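Local coordinates for CELL division inhibitor (Pyrococcus furiosus, PDB 1G3Q), which probably binds and hydrolyses ATP as a MinD-type P-loop ATPase of cell division, held here with ADP and magnesium, at residues Gly2-Ile7 with Ser107-Phe112; Leu35-Asp40 with Val57-Val62; Ala121-Asp126 with Met152-Val157; Ala164-Val169 with Glu231-Leu236. All coordinates share one frame; numbering follows the deposited sequence.

Contact 1 (Gly2-Ile7 with Ser107-Phe112)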
loop_
_atom_site.group_PDB
_atom_site.type_symbol
_atom_site.label_atom_id
_atom_site.label_comp_id
_atom_site.label_asym_id
_atom_site.label_seq_id
_atom_site.Cartn_x
_atom_site.Cartn_y
_atom_site.Cartn_z
ATOM N N GLY A 2 10.512 10.489 6.857
ATOM C CA GLY A 2 10.717 9.116 7.274
ATOM C C GLY A 2 9.503 8.428 7.872
ATOM O O GLY A 2 9.635 7.690 8.847
ATOM N N ARG A 3 8.323 8.665 7.306
ATOM C CA ARG A 3 7.106 8.026 7.803
ATOM C C ARG A 3 6.885 6.691 7.097
ATOM O O ARG A 3 6.713 6.643 5.875
ATOM C CB ARG A 3 5.884 8.921 7.574
ATOM C CG ARG A 3 5.861 10.184 8.422
ATOM C CD ARG A 3 4.673 11.065 8.063
ATOM N NE ARG A 3 3.389 10.425 8.344
ATOM C CZ ARG A 3 2.215 10.927 7.973
ATOM N NH1 ARG A 3 2.165 12.070 7.307
ATOM N NH2 ARG A 3 1.090 10.289 8.263
ATOM N N ILE A 4 6.887 5.608 7.867
ATOM C CA ILE A 4 6.685 4.280 7.301
ATOM C C ILE A 4 5.240 3.859 7.540
ATOM O O ILE A 4 4.822 3.615 8.676
ATOM C CB ILE A 4 7.657 3.260 7.926
ATOM C CG1 ILE A 4 9.088 3.807 7.845
ATOM C CG2 ILE A 4 7.576 1.926 7.176
ATOM C CD1 ILE A 4 10.157 2.847 8.364
ATOM N N ILE A 5 4.479 3.782 6.456
ATOM C CA ILE A 5 3.070 3.440 6.528
ATOM C C ILE A 5 2.725 2.104 5.876
ATOM O O ILE A 5 2.990 1.892 4.689
ATOM C CB ILE A 5 2.226 4.533 5.846
ATOM C CG1 ILE A 5 2.597 5.909 6.415
ATOM C CG2 ILE A 5 0.750 4.238 6.036
ATOM C CD1 ILE A 5 1.868 7.072 5.742
ATOM N N SER A 6 2.124 1.210 6.653
ATOM C CA SER A 6 1.721 -0.090 6.133
ATOM C C SER A 6 0.313 0.012 5.551
ATOM O O SER A 6 -0.610 0.484 6.217
ATOM C CB SER A 6 1.745 -1.144 7.246
ATOM O OG SER A 6 3.054 -1.311 7.763
ATOM N N ILE A 7 0.161 -0.419 4.301
ATOM C CA ILE A 7 -1.131 -0.397 3.616
ATOM C C ILE A 7 -1.664 -1.805 3.832
ATOM O O ILE A 7 -1.161 -2.756 3.240
ATOM C CB ILE A 7 -0.954 -0.124 2.107
ATOM C CG1 ILE A 7 -0.080 1.118 1.904
ATOM C CG2 ILE A 7 -2.312 0.071 1.445
ATOM C CD1 ILE A 7 -0.604 2.373 2.587
ATOM N N SER A 107 15.557 0.319 7.872
ATOM C CA SER A 107 16.901 0.829 7.619
ATOM C C SER A 107 16.901 1.902 6.526
ATOM O O SER A 107 17.905 2.575 6.310
ATOM C CB SER A 107 17.832 -0.307 7.192
ATOM O OG SER A 107 17.520 -0.752 5.879
ATOM N N LEU A 108 15.771 2.055 5.840
ATOM C CA LEU A 108 15.647 3.035 4.762
ATOM C C LEU A 108 14.907 4.292 5.215
ATOM O O LEU A 108 14.759 5.245 4.450
ATOM C CB LEU A 108 14.891 2.413 3.587
ATOM C CG LEU A 108 15.548 1.211 2.905
ATOM C CD1 LEU A 108 14.536 0.502 2.022
ATOM C CD2 LEU A 108 16.750 1.682 2.097
ATOM N N LYS A 109 14.452 4.278 6.462
ATOM C CA LYS A 109 13.693 5.380 7.037
ATOM C C LYS A 109 14.254 6.780 6.804
ATOM O O LYS A 109 13.498 7.714 6.539
ATOM C CB LYS A 109 13.524 5.154 8.543
ATOM C CG LYS A 109 12.645 6.185 9.229
ATOM C CD LYS A 109 12.518 5.907 10.719
ATOM C CE LYS A 109 11.584 6.910 11.382
ATOM N NZ LYS A 109 11.452 6.660 12.848
ATOM N N ASP A 110 15.572 6.923 6.899
ATOM C CA ASP A 110 16.215 8.222 6.738
ATOM C C ASP A 110 16.381 8.737 5.309
ATOM O O ASP A 110 16.809 9.876 5.112
ATOM C CB ASP A 110 17.589 8.197 7.411
ATOM C CG ASP A 110 18.480 7.096 6.872
ATOM O OD1 ASP A 110 18.141 5.903 7.060
ATOM O OD2 ASP A 110 19.520 7.418 6.259
ATOM N N LYS A 111 16.051 7.919 4.316
ATOM C CA LYS A 111 16.214 8.334 2.926
ATOM C C LYS A 111 14.932 8.738 2.203
ATOM O O LYS A 111 14.979 9.134 1.040
ATOM C CB LYS A 111 16.904 7.219 2.133
ATOM C CG LYS A 111 18.290 6.872 2.648
ATOM C CD LYS A 111 18.981 5.841 1.768
ATOM C CE LYS A 111 20.397 5.572 2.262
ATOM N NZ LYS A 111 21.135 4.641 1.359
ATOM N N PHE A 112 13.793 8.646 2.882
ATOM C CA PHE A 112 12.514 8.985 2.257
ATOM C C PHE A 112 11.576 9.720 3.203
ATOM O O PHE A 112 11.692 9.598 4.420
ATOM C CB PHE A 112 11.816 7.707 1.777
ATOM C CG PHE A 112 12.594 6.942 0.748
ATOM C CD1 PHE A 112 12.502 7.274 -0.600
ATOM C CD2 PHE A 112 13.460 5.924 1.132
ATOM C CE1 PHE A 112 13.263 6.604 -1.552
ATOM C CE2 PHE A 112 14.229 5.246 0.186
ATOM C CZ PHE A 112 14.131 5.589 -1.158
#

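Contact 2 (Leu35-Asp40 with Val57-Val62)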
loop_
_atom_site.group_PDB
_atom_site.type_symbol
_atom_site.label_atom_id
_atom_site.label_comp_id
_atom_site.label_asym_id
_atom_site.label_seq_id
_atom_site.Cartn_x
_atom_site.Cartn_y
_atom_site.Cartn_z
ATOM N N LEU A 35 8.985 5.961 -1.283
ATOM C CA LEU A 35 9.502 4.635 -1.604
ATOM C C LEU A 35 8.308 3.695 -1.485
ATOM O O LEU A 35 7.750 3.521 -0.397
ATOM C CB LEU A 35 10.589 4.173 -0.627
ATOM C CG LEU A 35 11.028 2.726 -0.920
ATOM C CD1 LEU A 35 11.691 2.657 -2.299
ATOM C CD2 LEU A 35 11.984 2.224 0.152
ATOM N N ALA A 36 7.897 3.118 -2.607
ATOM C CA ALA A 36 6.782 2.179 -2.613
ATOM C C ALA A 36 7.406 0.796 -2.453
ATOM O O ALA A 36 8.199 0.367 -3.290
ATOM C CB ALA A 36 6.018 2.276 -3.932
ATOM N N VAL A 37 7.053 0.107 -1.374
ATOM C CA VAL A 37 7.610 -1.209 -1.089
ATOM C C VAL A 37 6.615 -2.342 -1.338
ATOM O O VAL A 37 5.493 -2.314 -0.836
ATOM C CB VAL A 37 8.086 -1.284 0.382
ATOM C CG1 VAL A 37 8.662 -2.660 0.684
ATOM C CG2 VAL A 37 9.134 -0.200 0.647
ATOM N N ASP A 38 7.029 -3.337 -2.114
ATOM C CA ASP A 38 6.156 -4.471 -2.383
ATOM C C ASP A 38 6.399 -5.548 -1.336
ATOM O O ASP A 38 7.262 -6.411 -1.506
ATOM C CB ASP A 38 6.412 -5.061 -3.771
ATOM C CG ASP A 38 5.326 -6.037 -4.184
ATOM O OD1 ASP A 38 4.585 -6.509 -3.291
ATOM O OD2 ASP A 38 5.205 -6.336 -5.390
ATOM N N GLY A 39 5.638 -5.488 -0.247
ATOM C CA GLY A 39 5.785 -6.474 0.807
ATOM C C GLY A 39 4.889 -7.687 0.610
ATOM O O GLY A 39 4.769 -8.527 1.506
ATOM N N ASP A 40 4.246 -7.779 -0.551
ATOM C CA ASP A 40 3.377 -8.918 -0.838
ATOM C C ASP A 40 4.254 -9.959 -1.521
ATOM O O ASP A 40 4.214 -10.140 -2.741
ATOM C CB ASP A 40 2.227 -8.509 -1.760
ATOM C CG ASP A 40 1.018 -9.404 -1.596
ATOM O OD1 ASP A 40 1.222 -10.607 -1.338
ATOM O OD2 ASP A 40 -0.127 -8.914 -1.728
ATOM N N VAL A 57 17.114 -7.049 -9.482
ATOM C CA VAL A 57 17.301 -7.217 -8.045
ATOM C C VAL A 57 16.031 -6.788 -7.327
ATOM O O VAL A 57 15.509 -5.703 -7.576
ATOM C CB VAL A 57 18.482 -6.365 -7.534
ATOM C CG1 VAL A 57 18.755 -6.687 -6.073
ATOM C CG2 VAL A 57 19.721 -6.629 -8.383
ATOM N N THR A 58 15.543 -7.639 -6.430
ATOM C CA THR A 58 14.308 -7.353 -5.714
ATOM C C THR A 58 14.433 -7.498 -4.207
ATOM O O THR A 58 15.465 -7.917 -3.683
ATOM C CB THR A 58 13.186 -8.310 -6.160
ATOM O OG1 THR A 58 13.587 -9.656 -5.878
ATOM C CG2 THR A 58 12.912 -8.176 -7.657
ATOM N N LEU A 59 13.353 -7.158 -3.517
ATOM C CA LEU A 59 13.301 -7.276 -2.068
ATOM C C LEU A 59 13.542 -8.742 -1.698
ATOM O O LEU A 59 14.137 -9.044 -0.665
ATOM C CB LEU A 59 11.929 -6.816 -1.562
ATOM C CG LEU A 59 11.598 -6.984 -0.075
ATOM C CD1 LEU A 59 12.659 -6.312 0.779
ATOM C CD2 LEU A 59 10.226 -6.389 0.202
ATOM N N HIS A 60 13.089 -9.653 -2.556
ATOM C CA HIS A 60 13.262 -11.081 -2.299
ATOM C C HIS A 60 14.740 -11.455 -2.225
ATOM O O HIS A 60 15.137 -12.294 -1.410
ATOM C CB HIS A 60 12.558 -11.910 -3.381
ATOM C CG HIS A 60 11.064 -11.801 -3.343
ATOM N ND1 HIS A 60 10.393 -10.645 -3.680
ATOM C CD2 HIS A 60 10.114 -12.700 -2.996
ATOM C CE1 HIS A 60 9.093 -10.840 -3.544
ATOM N NE2 HIS A 60 8.897 -12.078 -3.131
ATOM N N ASP A 61 15.549 -10.831 -3.076
ATOM C CA ASP A 61 16.987 -11.080 -3.085
ATOM C C ASP A 61 17.573 -10.593 -1.767
ATOM O O ASP A 61 18.423 -11.251 -1.163
ATOM C CB ASP A 61 17.653 -10.336 -4.245
ATOM C CG ASP A 61 17.313 -10.934 -5.592
ATOM O OD1 ASP A 61 17.671 -12.106 -5.824
ATOM O OD2 ASP A 61 16.694 -10.233 -6.420
ATOM N N VAL A 62 17.107 -9.430 -1.327
ATOM C CA VAL A 62 17.567 -8.833 -0.079
ATOM C C VAL A 62 17.197 -9.729 1.102
ATOM O O VAL A 62 18.038 -10.023 1.960
ATOM C CB VAL A 62 16.929 -7.434 0.129
ATOM C CG1 VAL A 62 17.440 -6.808 1.418
ATOM C CG2 VAL A 62 17.244 -6.531 -1.066
#

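Contact 3 (Ala121-Asp126 with Met152-Val157)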
loop_
_atom_site.group_PDB
_atom_site.type_symbol
_atom_site.label_atom_id
_atom_site.label_comp_id
_atom_site.label_asym_id
_atom_site.label_seq_id
_atom_site.Cartn_x
_atom_site.Cartn_y
_atom_site.Cartn_z
ATOM N N ALA A 121 -2.782 -9.469 2.526
ATOM C CA ALA A 121 -3.837 -9.387 3.528
ATOM C C ALA A 121 -3.734 -10.500 4.564
ATOM O O ALA A 121 -2.998 -11.468 4.385
ATOM C CB ALA A 121 -5.193 -9.442 2.849
ATOM N N GLY A 122 -4.467 -10.344 5.661
ATOM C CA GLY A 122 -4.478 -11.375 6.681
ATOM C C GLY A 122 -3.566 -11.205 7.876
ATOM O O GLY A 122 -3.002 -10.135 8.116
ATOM N N LEU A 123 -3.418 -12.295 8.624
ATOM C CA LEU A 123 -2.605 -12.297 9.826
ATOM C C LEU A 123 -1.558 -13.404 9.853
ATOM O O LEU A 123 -0.965 -13.669 10.899
ATOM C CB LEU A 123 -3.517 -12.418 11.050
ATOM C CG LEU A 123 -4.550 -11.299 11.214
ATOM C CD1 LEU A 123 -5.582 -11.708 12.249
ATOM C CD2 LEU A 123 -3.853 -10.002 11.620
ATOM N N GLN A 124 -1.326 -14.057 8.716
ATOM C CA GLN A 124 -0.321 -15.112 8.675
ATOM C C GLN A 124 1.078 -14.490 8.669
ATOM O O GLN A 124 1.212 -13.265 8.679
ATOM C CB GLN A 124 -0.536 -16.017 7.458
ATOM C CG GLN A 124 -1.841 -16.814 7.525
ATOM C CD GLN A 124 -2.037 -17.515 8.869
ATOM O OE1 GLN A 124 -1.186 -18.287 9.312
ATOM N NE2 GLN A 124 -3.164 -17.248 9.517
ATOM N N LEU A 125 2.111 -15.328 8.652
ATOM C CA LEU A 125 3.494 -14.851 8.710
ATOM C C LEU A 125 3.893 -13.725 7.760
ATOM O O LEU A 125 4.344 -12.668 8.208
ATOM C CB LEU A 125 4.468 -16.023 8.539
ATOM C CG LEU A 125 5.950 -15.681 8.736
ATOM C CD1 LEU A 125 6.169 -15.079 10.122
ATOM C CD2 LEU A 125 6.793 -16.934 8.551
ATOM N N ASP A 126 3.756 -13.946 6.456
ATOM C CA ASP A 126 4.127 -12.918 5.488
ATOM C C ASP A 126 3.388 -11.609 5.756
ATOM O O ASP A 126 3.992 -10.537 5.749
ATOM C CB ASP A 126 3.836 -13.393 4.059
ATOM C CG ASP A 126 4.836 -14.422 3.570
ATOM O OD1 ASP A 126 5.677 -14.876 4.377
ATOM O OD2 ASP A 126 4.780 -14.782 2.373
ATOM N N MET A 152 -10.964 -4.477 10.540
ATOM C CA MET A 152 -10.985 -3.872 11.865
ATOM C C MET A 152 -10.087 -4.691 12.783
ATOM O O MET A 152 -9.268 -4.145 13.520
ATOM C CB MET A 152 -12.408 -3.873 12.414
ATOM C CG MET A 152 -12.553 -3.246 13.785
ATOM S SD MET A 152 -14.162 -3.644 14.490
ATOM C CE MET A 152 -15.244 -3.187 13.114
ATOM N N LYS A 153 -10.250 -6.010 12.726
ATOM C CA LYS A 153 -9.458 -6.918 13.545
ATOM C C LYS A 153 -7.966 -6.727 13.299
ATOM O O LYS A 153 -7.167 -6.748 14.236
ATOM C CB LYS A 153 -9.850 -8.369 13.258
ATOM C CG LYS A 153 -11.259 -8.729 13.714
ATOM C CD LYS A 153 -11.558 -10.200 13.465
ATOM C CE LYS A 153 -12.941 -10.578 13.966
ATOM N NZ LYS A 153 -13.242 -12.012 13.691
ATOM N N VAL A 154 -7.592 -6.546 12.036
ATOM C CA VAL A 154 -6.192 -6.340 11.698
ATOM C C VAL A 154 -5.719 -5.048 12.356
ATOM O O VAL A 154 -4.637 -4.996 12.934
ATOM C CB VAL A 154 -5.989 -6.240 10.167
ATOM C CG1 VAL A 154 -4.539 -5.913 9.855
ATOM C CG2 VAL A 154 -6.388 -7.554 9.508
ATOM N N GLY A 155 -6.547 -4.011 12.268
ATOM C CA GLY A 155 -6.202 -2.734 12.866
ATOM C C GLY A 155 -5.967 -2.859 14.359
ATOM O O GLY A 155 -5.026 -2.277 14.903
ATOM N N ILE A 156 -6.827 -3.623 15.026
ATOM C CA ILE A 156 -6.701 -3.827 16.463
ATOM C C ILE A 156 -5.374 -4.517 16.765
ATOM O O ILE A 156 -4.661 -4.133 17.690
ATOM C CB ILE A 156 -7.865 -4.685 17.005
ATOM C CG1 ILE A 156 -9.193 -3.983 16.716
ATOM C CG2 ILE A 156 -7.701 -4.910 18.505
ATOM C CD1 ILE A 156 -10.415 -4.736 17.199
ATOM N N VAL A 157 -5.039 -5.529 15.971
ATOM C CA VAL A 157 -3.789 -6.254 16.161
ATOM C C VAL A 157 -2.603 -5.310 16.001
ATOM O O VAL A 157 -1.712 -5.267 16.850
ATOM C CB VAL A 157 -3.645 -7.411 15.145
ATOM C CG1 VAL A 157 -2.249 -8.008 15.231
ATOM C CG2 VAL A 157 -4.692 -8.484 15.424
#

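Contact 4 (Ala164-Val169 with Glu231-Leu236)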
loop_
_atom_site.group_PDB
_atom_site.type_symbol
_atom_site.label_atom_id
_atom_site.label_comp_id
_atom_site.label_asym_id
_atom_site.label_seq_id
_atom_site.Cartn_x
_atom_site.Cartn_y
_atom_site.Cartn_z
ATOM N N ALA A 164 0.655 3.226 14.868
ATOM C CA ALA A 164 -0.319 4.307 14.920
ATOM C C ALA A 164 -1.295 4.079 13.772
ATOM O O ALA A 164 -0.894 4.054 12.603
ATOM C CB ALA A 164 0.380 5.651 14.756
ATOM N N ILE A 165 -2.571 3.897 14.100
ATOM C CA ILE A 165 -3.583 3.663 13.080
ATOM C C ILE A 165 -4.117 4.997 12.576
ATOM O O ILE A 165 -4.887 5.675 13.261
ATOM C CB ILE A 165 -4.753 2.828 13.632
ATOM C CG1 ILE A 165 -4.217 1.645 14.446
ATOM C CG2 ILE A 165 -5.620 2.336 12.481
ATOM C CD1 ILE A 165 -3.263 0.729 13.686
ATOM N N LEU A 166 -3.700 5.367 11.371
ATOM C CA LEU A 166 -4.103 6.625 10.753
ATOM C C LEU A 166 -5.597 6.701 10.488
ATOM O O LEU A 166 -6.211 7.761 10.628
ATOM C CB LEU A 166 -3.355 6.814 9.432
ATOM C CG LEU A 166 -1.830 6.864 9.493
ATOM C CD1 LEU A 166 -1.265 6.953 8.081
ATOM C CD2 LEU A 166 -1.392 8.062 10.317
ATOM N N GLY A 167 -6.173 5.571 10.097
ATOM C CA GLY A 167 -7.590 5.521 9.789
ATOM C C GLY A 167 -7.798 4.524 8.668
ATOM O O GLY A 167 -6.950 3.656 8.453
ATOM N N PHE A 168 -8.906 4.638 7.941
ATOM C CA PHE A 168 -9.162 3.703 6.858
ATOM C C PHE A 168 -9.657 4.346 5.570
ATOM O O PHE A 168 -10.114 5.492 5.556
ATOM C CB PHE A 168 -10.155 2.625 7.317
ATOM C CG PHE A 168 -11.595 3.079 7.347
ATOM C CD1 PHE A 168 -12.483 2.681 6.350
ATOM C CD2 PHE A 168 -12.070 3.880 8.384
ATOM C CE1 PHE A 168 -13.823 3.068 6.384
ATOM C CE2 PHE A 168 -13.409 4.274 8.429
ATOM C CZ PHE A 168 -14.287 3.867 7.427
ATOM N N VAL A 169 -9.538 3.588 4.486
ATOM C CA VAL A 169 -9.978 4.022 3.170
ATOM C C VAL A 169 -11.103 3.089 2.749
ATOM O O VAL A 169 -10.962 1.867 2.821
ATOM C CB VAL A 169 -8.839 3.913 2.126
ATOM C CG1 VAL A 169 -9.369 4.250 0.735
ATOM C CG2 VAL A 169 -7.693 4.846 2.500
ATOM N N GLU A 231 -3.562 14.400 0.488
ATOM C CA GLU A 231 -3.629 15.628 1.270
ATOM C C GLU A 231 -3.880 15.267 2.734
ATOM O O GLU A 231 -3.201 15.767 3.631
ATOM C CB GLU A 231 -4.762 16.518 0.753
ATOM C CG GLU A 231 -4.711 17.951 1.263
ATOM C CD GLU A 231 -5.950 18.746 0.893
ATOM O OE1 GLU A 231 -6.456 18.570 -0.237
ATOM O OE2 GLU A 231 -6.411 19.554 1.728
ATOM N N GLU A 232 -4.850 14.385 2.968
ATOM C CA GLU A 232 -5.187 13.956 4.323
ATOM C C GLU A 232 -4.021 13.269 5.028
ATOM O O GLU A 232 -3.750 13.541 6.199
ATOM C CB GLU A 232 -6.388 13.007 4.301
ATOM C CG GLU A 232 -7.717 13.669 3.987
ATOM C CD GLU A 232 -8.048 14.797 4.954
ATOM O OE1 GLU A 232 -7.852 14.614 6.176
ATOM O OE2 GLU A 232 -8.513 15.862 4.488
ATOM N N ILE A 233 -3.342 12.371 4.321
ATOM C CA ILE A 233 -2.205 11.654 4.887
ATOM C C ILE A 233 -1.157 12.638 5.400
ATOM O O ILE A 233 -0.598 12.453 6.484
ATOM C CB ILE A 233 -1.548 10.721 3.835
ATOM C CG1 ILE A 233 -2.513 9.592 3.463
ATOM C CG2 ILE A 233 -0.239 10.159 4.369
ATOM C CD1 ILE A 233 -2.926 8.725 4.632
ATOM N N GLU A 234 -0.894 13.685 4.625
ATOM C CA GLU A 234 0.087 14.686 5.023
ATOM C C GLU A 234 -0.347 15.429 6.280
ATOM O O GLU A 234 0.477 15.734 7.143
ATOM C CB GLU A 234 0.314 15.697 3.898
ATOM C CG GLU A 234 0.906 15.110 2.633
ATOM C CD GLU A 234 1.431 16.186 1.702
ATOM O OE1 GLU A 234 0.676 17.134 1.408
ATOM O OE2 GLU A 234 2.598 16.086 1.266
ATOM N N LYS A 235 -1.640 15.719 6.380
ATOM C CA LYS A 235 -2.184 16.432 7.532
ATOM C C LYS A 235 -2.040 15.659 8.840
ATOM O O LYS A 235 -1.853 16.252 9.905
ATOM C CB LYS A 235 -3.662 16.752 7.308
ATOM C CG LYS A 235 -3.930 17.826 6.272
ATOM C CD LYS A 235 -5.423 18.107 6.173
ATOM C CE LYS A 235 -5.712 19.263 5.228
ATOM N NZ LYS A 235 -7.174 19.530 5.115
ATOM N N LEU A 236 -2.134 14.336 8.757
ATOM C CA LEU A 236 -2.027 13.489 9.937
ATOM C C LEU A 236 -0.596 13.332 10.429
ATOM O O LEU A 236 -0.340 12.589 11.378
ATOM C CB LEU A 236 -2.627 12.113 9.649
ATOM C CG LEU A 236 -4.110 12.113 9.279
ATOM C CD1 LEU A 236 -4.548 10.698 8.947
ATOM C CD2 LEU A 236 -4.931 12.678 10.432
#

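Contact 1 (Gly2-Ile7 with Ser107-Phe112)
Gly2 meets Lys109 and Phe112 where the first strand enters the central sheet of an alpha-beta-alpha P-loop NTPase fold. The loop 107-112 follows helix 101-106 and leads into strand 114-118, the parallel neighbour of strand 3-8. Gly2 N donates to Phe112 O at 2.9 Å, but the angle at hydrogen is only 124°, a weak bond. Gly2 CA sits beside the same oxygen at 3.1 Å in a CA-H...O contact, so one carbonyl receives two hydrogens of one residue. A second carbonyl, Lys109 O, comes to 3.2 Å from Gly2 CA. Glycine suits this spot because a CB here would point at the loop and collide with Lys109 O, and its positive phi of 65° also favours glycine.

The CD1 methyl of Ile4 lies 4.1 Å from Lys109 CB, the two chains crossing at about a right angle, and Ile4 is otherwise buried against Ile117. Lys109 places CG anti to its own backbone nitrogen (chi1 -175°) and then runs fully extended alongside Gly2, with CG 3.4 Å and CE 3.3 Å from Gly2 O. A long aliphatic stem thus covers the backbone while its charge travels further. Phe112 turns its ring away toward Leu35 and Lys33. The farther shell meets at Glu135: OE2 forms a salt bridge with Lys109 NZ, and OE1 accepts from Ile4 N.

Contact 2 (Leu35-Asp40 with Val57-Val62)
The peptide plane joining Asp38 to Gly39 presents a face to Leu59, whose CD2 methyl approaches from above that plane and lies 3.4 Å from Asp38 O. The same methyl touches Val37 CG1 at 4.1 Å, the two side chains crossing at about a right angle. Leu59 reaches the strand because its CG stands anti to the backbone nitrogen (chi1 174°), and its CD2 branch alone meets both backbone and valine. Among the other flat groups, the Asp38 carboxylate is held at both oxygens: Asp40 N meets OD1 nearly in line with the C-O bond, at 3.0 Å, making an Asx turn just past strand 34-38, while OD2 accepts weakly from Leu46 N. The His60 ring touches His92 and uses NE2 to bond Leu41 O.

Behind Leu59, a capping box starts helix 59-63. Thr58 N donates to the anti lone pair of Asp61 OD2 at 2.8 Å, and Thr58 OG1 accepts weakly from His60 N. The segment 35-40 runs into what is probably switch I; Asp40 binds a magnesium ion in another structure of this protein, and the side chain of Asp38 lies about 6 Å from the bound magnesium here. No hydrogen bond crosses the contact, which rests on van der Waals packing of one methyl against a valine and a peptide oxygen.

Contact 3 (Ala121-Asp126 with Met152-Val157)
A single methyl, Leu123 CD2, bridges two valines one turn apart on helix 145-160. It lies 4.1 Å from Val154 CG2 and 4.2 Å from Val157 CG2, and no hydrogen bond crosses between the segments. The torsions explain the choice of atoms. Leu123 sets CG opposite its carbonyl carbon (chi1 -60°), and the chain then extends from the loop toward the helix with CD2 foremost. In both valines CG2 lies opposite the carbonyl carbon and beside the backbone nitrogen, so the same branch of each faces the leucine; CG1 in each stands anti to the nitrogen. The approach differs, however: Leu123 and Val154 run alongside with their ends pointing opposite ways, whereas Leu123 meets Val157 at a slant. Leucine suits a loop position facing the helix, since its flexible stem carries a methyl out to the valines, and beta-branched valines give the helix short, rigid methyls with few conformations to choose among.

Gly122 adopts a positive phi of 97°, which its missing side chain permits. Its carbonyl oxygen is buried here at 4.5 Å from Val154 CG2 and has no polar partner in the model. This loop, between strand 114-118 and helix 125-131, is probably switch II of the ATPase, with Gly122 about 11 Å from the bound ADP. Helix 125-131 fills in beside the contact: Met128 touches Leu123 and Val157, Met131 touches Val154, and Val154 also packs on P-loop residues.

Contact 4 (Ala164-Val169 with Glu231-Leu236)
Leu166 and Leu236 carry most of the apolar contact: Leu236 leads with CD1, which lies 4.1 Å from Leu166 CB and reaches 3.8 Å from Leu166 O, packing on side chain and backbone together. Ile233, one turn earlier on the helix, adds CD1 at 4.2 Å from Leu166 CD1. Each leucine has CG opposite its carbonyl carbon, with chi1 near -60°. Leu166 thus offers CB and O to one partner and turns CD1 to the other, which suits a branched side chain at a two-sided junction.

Leu166 has helical angles and Gly167 a phi of 146°, a twist that glycine tolerates, and the strand bends here while keeping its bonds to strand 136-141. In the layered alpha-beta-alpha fold, helix 221-235 lies against one face of the central sheet near the C terminus. Leu166 also touches Leu194 on the adjacent strand 193-198 and Ile5 on strand 3-8, one strand beyond 136-141.

Polar interactions lie on the helix. Lys235 NZ forms a salt bridge with Glu231 OE2 at 3.5 Å, one turn back, and a long one of 4.0 Å with Glu232 OE2, charges that suit a surface exposed to water. Glu234 pairs instead with Arg30 and Arg32, and Ile233 O accepts from Arg3 NH1.

From the N terminus, strand 3-8 opens the longest of these loops, which contact 1 closes about 100 residues later at the turn before strand 114-118. Contact 2 lies within that span, closing a short loop between strand 34-38 and helix 59-63. The two meet where Leu35 packs on Leu108 and Phe112. Contact 3 follows in series, joining the loop after strand 114-118 to helix 145-160, and contact 4 comes last, tying strand 164-173 to the C-terminal helix. Gly155 O touches Ile165 CD1 between contacts 3 and 4. Strand 3-8 also meets contact 4 through Arg3 and Ile5, so the C-terminal helix packs on the N-terminal strand. None of the four loops cross.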